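Local coordinates for protein protease Do-like 2, chloroplastic (PDB 4FLN) that serves as a chloroplast serine protease that performs the primary cleavage of photodamaged D1 protein of photosystem II in plants, at residues 287-290 with 291-295; 340-344 with 345-349; 320-323 with 324-328. One frame throughout, in Å; residues are numbered along the deposited sequence.

Interaction 1: residues 287-290 with 291-295; sequences TSDA and SKVLK
In the loop of the first PDZ domain between strands 279-284 and 299-303 the chain bends where Asp289 meets Val293, four residues on. No regular helix forms over 287-295. The backbone evidence for a turn is slight: a long bond, Lys292 N to Asp289 O at 3.3 Å with an N-H...O angle of 146°, made doubtful by the crowding of that nitrogen in the model.

The side chains are the firmer evidence. The Asp289 carboxylate lies across the Val293 side chain at a slant, with OD2 3.9 Å from Val293 CG2. Val293 sets CG1 anti to its own nitrogen (chi1 -171°), which leaves CG2 as the methyl on the Asp289 side. OD2 also accepts a hydrogen bond from the backbone N of Val353, and both side chains rest on Val352 of strand 346-353. Further along, Ala290 CB comes within 4.4 Å of Leu294 CD1, a loose apolar touch between two buried residues.

Lys292 is the nearby cation, yet its NZ stays 6.5 Å from Asp289 OD1, and its chain bends at chi3 and chi4 as its end leads away. The carboxylate thus accepts a backbone N-H and is flanked by a methyl, so what fixes its orientation is probably the N-H of Val353 and not an ion pair with Lys292.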
# COMPACT_ATOMS: atom_id res chain seq x y z
N THR B 287 -21.05 -37.65 15.20
CA THR B 287 -20.23 -38.83 14.89
C THR B 287 -19.42 -39.31 16.08
O THR B 287 -18.73 -40.32 15.97
CB THR B 287 -19.27 -38.63 13.69
OG1 THR B 287 -18.16 -37.81 14.07
CG2 THR B 287 -20.01 -38.05 12.49
N SER B 288 -19.52 -38.62 17.20
CA SER B 288 -18.75 -38.98 18.40
C SER B 288 -19.63 -39.75 19.38
O SER B 288 -20.85 -39.57 19.41
CB SER B 288 -18.16 -37.74 19.06
OG SER B 288 -19.12 -37.11 19.90
N ASP B 289 -19.01 -40.65 20.15
CA ASP B 289 -19.73 -41.45 21.13
C ASP B 289 -20.48 -40.59 22.15
O ASP B 289 -21.48 -41.03 22.73
CB ASP B 289 -18.80 -42.41 21.86
CG ASP B 289 -19.52 -43.22 22.93
OD1 ASP B 289 -20.58 -43.82 22.61
OD2 ASP B 289 -19.04 -43.23 24.09
N ALA B 290 -20.03 -39.36 22.33
CA ALA B 290 -20.80 -38.44 23.14
C ALA B 290 -22.04 -38.26 22.30
O ALA B 290 -22.16 -38.87 21.24
CB ALA B 290 -20.07 -37.15 23.29
N SER B 291 -23.00 -37.48 22.76
CA SER B 291 -24.25 -37.33 22.01
C SER B 291 -25.09 -38.61 22.02
O SER B 291 -26.29 -38.56 21.80
CB SER B 291 -23.96 -37.00 20.54
OG SER B 291 -23.76 -38.18 19.78
N LYS B 292 -24.46 -39.75 22.30
CA LYS B 292 -25.20 -40.92 22.73
C LYS B 292 -25.21 -40.93 24.25
O LYS B 292 -25.95 -41.68 24.88
CB LYS B 292 -24.58 -42.20 22.19
CG LYS B 292 -24.86 -42.44 20.71
CD LYS B 292 -24.13 -43.68 20.23
CE LYS B 292 -25.09 -44.69 19.59
NZ LYS B 292 -25.29 -44.44 18.14
N VAL B 293 -24.40 -40.05 24.83
CA VAL B 293 -24.07 -40.06 26.25
C VAL B 293 -24.37 -38.71 26.91
O VAL B 293 -25.04 -38.66 27.93
CB VAL B 293 -22.59 -40.43 26.49
CG1 VAL B 293 -22.33 -40.64 27.96
CG2 VAL B 293 -22.21 -41.67 25.69
N LEU B 294 -23.74 -37.64 26.40
CA LEU B 294 -24.04 -36.26 26.80
C LEU B 294 -25.23 -35.60 26.07
O LEU B 294 -25.59 -36.00 24.96
CB LEU B 294 -22.78 -35.40 26.67
CG LEU B 294 -21.59 -36.00 27.42
CD1 LEU B 294 -20.36 -35.16 27.24
CD2 LEU B 294 -21.92 -36.15 28.89
N LYS B 295 -25.82 -34.58 26.70
CA LYS B 295 -26.87 -33.76 26.08
C LYS B 295 -26.64 -32.28 26.34
O LYS B 295 -26.01 -31.91 27.33
CB LYS B 295 -28.24 -34.12 26.66
CG LYS B 295 -28.50 -35.59 26.81
CD LYS B 295 -29.76 -35.84 27.62
CE LYS B 295 -29.94 -37.32 27.89
NZ LYS B 295 -30.99 -37.56 28.92

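Interaction 2: residues 340-344 with 345-349; sequences GIIRA and GEHKK
Arg343 and Glu346 exchange two backbone hydrogen bonds, Glu346 N to Arg343 O at 2.7 Å and Arg343 N to Glu346 O at 2.9 Å, and so close a beta hairpin with a two-residue turn between strands 336-343 and 346-353 of the PDZ sheet. The turn is type II', with Ala344 and Gly345 at its corners; Ala344 takes the positive phi (55°) of the first corner. Two residues farther from the turn on each strand, Ile341 and Lys348 form the next hydrogen-bonded pair, Ile341 N to Lys348 O and Lys348 N to Ile341 O both measuring 2.8 Å.

The side chains sort by face. Arg343, Glu346, Ile341 and Lys348 share one; there the arginine's NH2 makes a salt bridge with Asp298, while Lys348 NZ remains 6.6 Å from Arg343 NH1. Ile341 CG2 meets the CB of Lys348 at 4.1 Å.

On the other face the non-hydrogen-bonded pair Ile342 and His347 run side by side, pointing the same way. Ile342 sets CG1 anti to its carbonyl carbon (chi1 -60°), which carries it over the imidazole in a centred CH-pi contact, 4.0 Å from the centroid of the His347 ring and 9° off the ring normal. Ile342 also packs on Pro274 and Val301. Replacing Ile342 by an alanine would probably leave that face of the imidazole without its aliphatic cover and the ring freer to turn. Beyond CG1, Ile342 CD1 reaches His347 CE1 at 3.7 Å.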
# COMPACT_ATOMS: atom_id res chain seq x y z
N GLY B 340 -17.68 -37.10 35.22
CA GLY B 340 -18.67 -36.60 36.15
C GLY B 340 -19.53 -35.47 35.61
O GLY B 340 -19.03 -34.42 35.20
N ILE B 341 -20.84 -35.66 35.68
CA ILE B 341 -21.78 -34.75 35.05
C ILE B 341 -22.84 -34.29 36.03
O ILE B 341 -23.15 -34.97 37.00
CB ILE B 341 -22.44 -35.43 33.81
CG1 ILE B 341 -21.99 -34.72 32.54
CG2 ILE B 341 -23.95 -35.51 33.90
CD1 ILE B 341 -20.50 -34.70 32.40
N ILE B 342 -23.38 -33.10 35.78
CA ILE B 342 -24.60 -32.69 36.44
C ILE B 342 -25.66 -32.55 35.37
O ILE B 342 -25.55 -31.72 34.47
CB ILE B 342 -24.45 -31.36 37.22
CG1 ILE B 342 -23.36 -31.50 38.30
CG2 ILE B 342 -25.79 -30.94 37.82
CD1 ILE B 342 -23.20 -30.28 39.17
N ARG B 343 -26.68 -33.40 35.47
CA ARG B 343 -27.79 -33.39 34.54
C ARG B 343 -29.05 -33.07 35.33
O ARG B 343 -29.24 -33.59 36.42
CB ARG B 343 -27.92 -34.74 33.83
CG ARG B 343 -29.12 -34.85 32.92
CD ARG B 343 -29.08 -36.13 32.13
NE ARG B 343 -27.96 -36.13 31.20
CZ ARG B 343 -27.37 -37.22 30.74
NH1 ARG B 343 -27.78 -38.42 31.13
NH2 ARG B 343 -26.35 -37.10 29.90
N ALA B 344 -29.91 -32.22 34.78
CA ALA B 344 -30.97 -31.64 35.59
C ALA B 344 -30.29 -31.00 36.79
O ALA B 344 -29.49 -30.05 36.65
CB ALA B 344 -31.93 -32.69 36.04
N GLY B 345 -30.61 -31.50 37.97
CA GLY B 345 -29.90 -31.05 39.15
C GLY B 345 -29.01 -32.12 39.75
O GLY B 345 -28.44 -31.94 40.82
N GLU B 346 -28.88 -33.23 39.04
CA GLU B 346 -28.36 -34.45 39.65
C GLU B 346 -26.95 -34.83 39.20
O GLU B 346 -26.67 -34.88 38.01
CB GLU B 346 -29.33 -35.60 39.39
CG GLU B 346 -30.74 -35.34 39.93
CD GLU B 346 -31.83 -35.95 39.07
OE1 GLU B 346 -31.70 -37.13 38.68
OE2 GLU B 346 -32.81 -35.24 38.77
N HIS B 347 -26.08 -35.12 40.16
CA HIS B 347 -24.77 -35.67 39.86
C HIS B 347 -24.92 -37.04 39.23
O HIS B 347 -25.76 -37.82 39.63
CB HIS B 347 -23.91 -35.76 41.12
CG HIS B 347 -23.21 -34.49 41.47
ND1 HIS B 347 -23.87 -33.39 41.99
CD2 HIS B 347 -21.90 -34.13 41.37
CE1 HIS B 347 -23.00 -32.42 42.20
NE2 HIS B 347 -21.80 -32.84 41.82
N LYS B 348 -24.11 -37.31 38.21
CA LYS B 348 -24.19 -38.58 37.52
C LYS B 348 -22.82 -38.88 36.92
O LYS B 348 -22.10 -37.96 36.54
CB LYS B 348 -25.26 -38.50 36.43
CG LYS B 348 -25.77 -39.84 35.96
CD LYS B 348 -27.18 -39.72 35.37
CE LYS B 348 -28.17 -39.10 36.36
NZ LYS B 348 -28.46 -39.96 37.55
N LYS B 349 -22.46 -40.15 36.85
CA LYS B 349 -21.22 -40.55 36.20
C LYS B 349 -21.52 -41.21 34.85
O LYS B 349 -22.48 -41.97 34.73
CB LYS B 349 -20.44 -41.50 37.09
CG LYS B 349 -18.94 -41.49 36.88
CD LYS B 349 -18.25 -42.14 38.08
CE LYS B 349 -16.76 -41.80 38.14
NZ LYS B 349 -16.08 -42.50 39.27

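Interaction 3: residues 320-323 with 324-328; sequences ERIA and FRYLI
Ala323 and Tyr326 mark the bend at which an extended chain gives way to a helix. Up to Ala323 the backbone is extended, in a weakly bonded strand at about 321-323; helix 325-329 follows. One bond spans the change, Tyr326 N to Ala323 O at 2.9 Å with an N-H...O angle of 149°. The donor sits above the carbonyl plane of Ala323, not on a lone pair. A weak bond, Leu327 N to Phe324 O at 3.1 Å, comes next along the chain.

Ile322 and Tyr326 carry the side-chain contact, crossing at about a right angle. Ile322 CG1 lies anti to the backbone nitrogen (chi1 -164°) and touches Tyr326 CB at 3.6 Å, while its other branch, CG2, comes 4.0 Å from Tyr326 CD1. The two branches thus meet CB and the adjoining ring carbons, approaching the ring obliquely, and the hydroxyl end of the tyrosine leads away.

Both segments belong to the first PDZ domain: strand 321-323 pairs with strand 313-315, and helix 325-329 packs on the backbone of a bound peptide through Arg325 and Ile328, in keeping with the helix that borders a PDZ ligand groove. This element also faces the protease domain, where Arg325 NH1 forms a salt bridge with Asp185, and Ile322 and Tyr326 both lie on Leu187.

Phe324 turns to the domain interior, meeting the ring of Phe303 with the planes about 75° apart. One face of the Phe324 ring receives Ile328 CD1, 4.0 Å above the plane and displaced toward the rim. The Arg325 guanidinium brings NH2 to 4.3 Å from Ala323 CB at an oblique angle.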
# COMPACT_ATOMS: atom_id res chain seq x y z
N GLU B 320 0.30 -25.66 39.32
CA GLU B 320 -0.23 -25.27 38.01
C GLU B 320 -1.60 -25.84 37.66
O GLU B 320 -2.02 -26.88 38.16
CB GLU B 320 0.77 -25.66 36.91
CG GLU B 320 2.21 -25.24 37.20
CD GLU B 320 3.15 -25.46 36.02
OE1 GLU B 320 4.38 -25.50 36.23
OE2 GLU B 320 2.66 -25.60 34.87
N ARG B 321 -2.31 -25.13 36.78
CA ARG B 321 -3.55 -25.64 36.20
C ARG B 321 -3.41 -25.73 34.67
O ARG B 321 -2.51 -25.14 34.09
CB ARG B 321 -4.74 -24.76 36.59
CG ARG B 321 -5.00 -24.74 38.09
CD ARG B 321 -6.40 -24.22 38.42
NE ARG B 321 -7.46 -25.20 38.18
CZ ARG B 321 -7.79 -26.17 39.02
NH1 ARG B 321 -7.13 -26.32 40.16
NH2 ARG B 321 -8.78 -27.01 38.73
N ILE B 322 -4.30 -26.49 34.04
CA ILE B 322 -4.25 -26.69 32.59
C ILE B 322 -5.63 -26.82 31.97
O ILE B 322 -6.55 -27.39 32.57
CB ILE B 322 -3.44 -27.96 32.22
CG1 ILE B 322 -3.06 -27.95 30.74
CG2 ILE B 322 -4.22 -29.22 32.57
CD1 ILE B 322 -2.13 -26.82 30.36
N ALA B 323 -5.77 -26.30 30.76
CA ALA B 323 -7.03 -26.42 30.04
C ALA B 323 -7.46 -27.88 29.98
O ALA B 323 -6.66 -28.79 29.74
CB ALA B 323 -6.91 -25.83 28.65
N PHE B 324 -8.75 -28.07 30.22
CA PHE B 324 -9.40 -29.37 30.23
C PHE B 324 -8.98 -30.18 29.01
O PHE B 324 -8.73 -31.40 29.11
CB PHE B 324 -10.90 -29.10 30.25
CG PHE B 324 -11.74 -30.31 30.15
CD1 PHE B 324 -11.27 -31.53 30.58
CD2 PHE B 324 -13.01 -30.23 29.61
CE1 PHE B 324 -12.06 -32.65 30.48
CE2 PHE B 324 -13.80 -31.34 29.50
CZ PHE B 324 -13.33 -32.55 29.93
N ARG B 325 -8.86 -29.52 27.86
CA ARG B 325 -8.44 -30.19 26.63
C ARG B 325 -7.23 -31.12 26.82
O ARG B 325 -7.20 -32.22 26.27
CB ARG B 325 -8.15 -29.17 25.53
CG ARG B 325 -9.41 -28.71 24.76
CD ARG B 325 -9.14 -27.50 23.86
NE ARG B 325 -8.94 -26.29 24.66
CZ ARG B 325 -8.45 -25.15 24.19
NH1 ARG B 325 -8.10 -25.05 22.91
NH2 ARG B 325 -8.31 -24.10 25.00
N TYR B 326 -6.25 -30.68 27.61
CA TYR B 326 -5.03 -31.46 27.81
C TYR B 326 -5.28 -32.92 28.20
O TYR B 326 -4.68 -33.83 27.62
CB TYR B 326 -4.09 -30.80 28.83
CG TYR B 326 -2.94 -31.70 29.22
CD1 TYR B 326 -2.93 -32.37 30.44
CD2 TYR B 326 -1.87 -31.91 28.36
CE1 TYR B 326 -1.89 -33.20 30.80
CE2 TYR B 326 -0.82 -32.75 28.70
CZ TYR B 326 -0.83 -33.39 29.92
OH TYR B 326 0.21 -34.22 30.27
N LEU B 327 -6.15 -33.16 29.17
CA LEU B 327 -6.44 -34.52 29.59
C LEU B 327 -6.96 -35.31 28.41
O LEU B 327 -6.51 -36.41 28.13
CB LEU B 327 -7.47 -34.56 30.72
CG LEU B 327 -7.01 -33.97 32.05
CD1 LEU B 327 -8.11 -34.08 33.09
CD2 LEU B 327 -5.75 -34.69 32.49
N ILE B 328 -7.91 -34.71 27.70
CA ILE B 328 -8.52 -35.36 26.56
C ILE B 328 -7.46 -35.78 25.54
O ILE B 328 -7.54 -36.87 24.97
CB ILE B 328 -9.52 -34.41 25.89
CG1 ILE B 328 -10.64 -34.07 26.88
CG2 ILE B 328 -10.06 -35.02 24.62
CD1 ILE B 328 -11.55 -32.98 26.37

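How the interactions relate
Interactions 1 and 2 touch, though their centres are about 15 Å apart. Arg343 joins them: its NH2 lies 2.8 Å from Val293 O, a probable hydrogen bond, and its CZ is 3.8 Å from Lys295 CE. Beside it, Leu294 CD2 packs on Ile341 CG1 at 3.9 Å, so the loop 287-295 rests against the hairpin 340-349. Interaction 3 stands apart, about 21 Å between centres from either of the others and about 8 Å between nearest atoms, at the side of the PDZ domain toward the bound peptide and the protease domain. All three lie away from the probable charge-relay residues; of the three, interaction 3 is the one that meets the peptide.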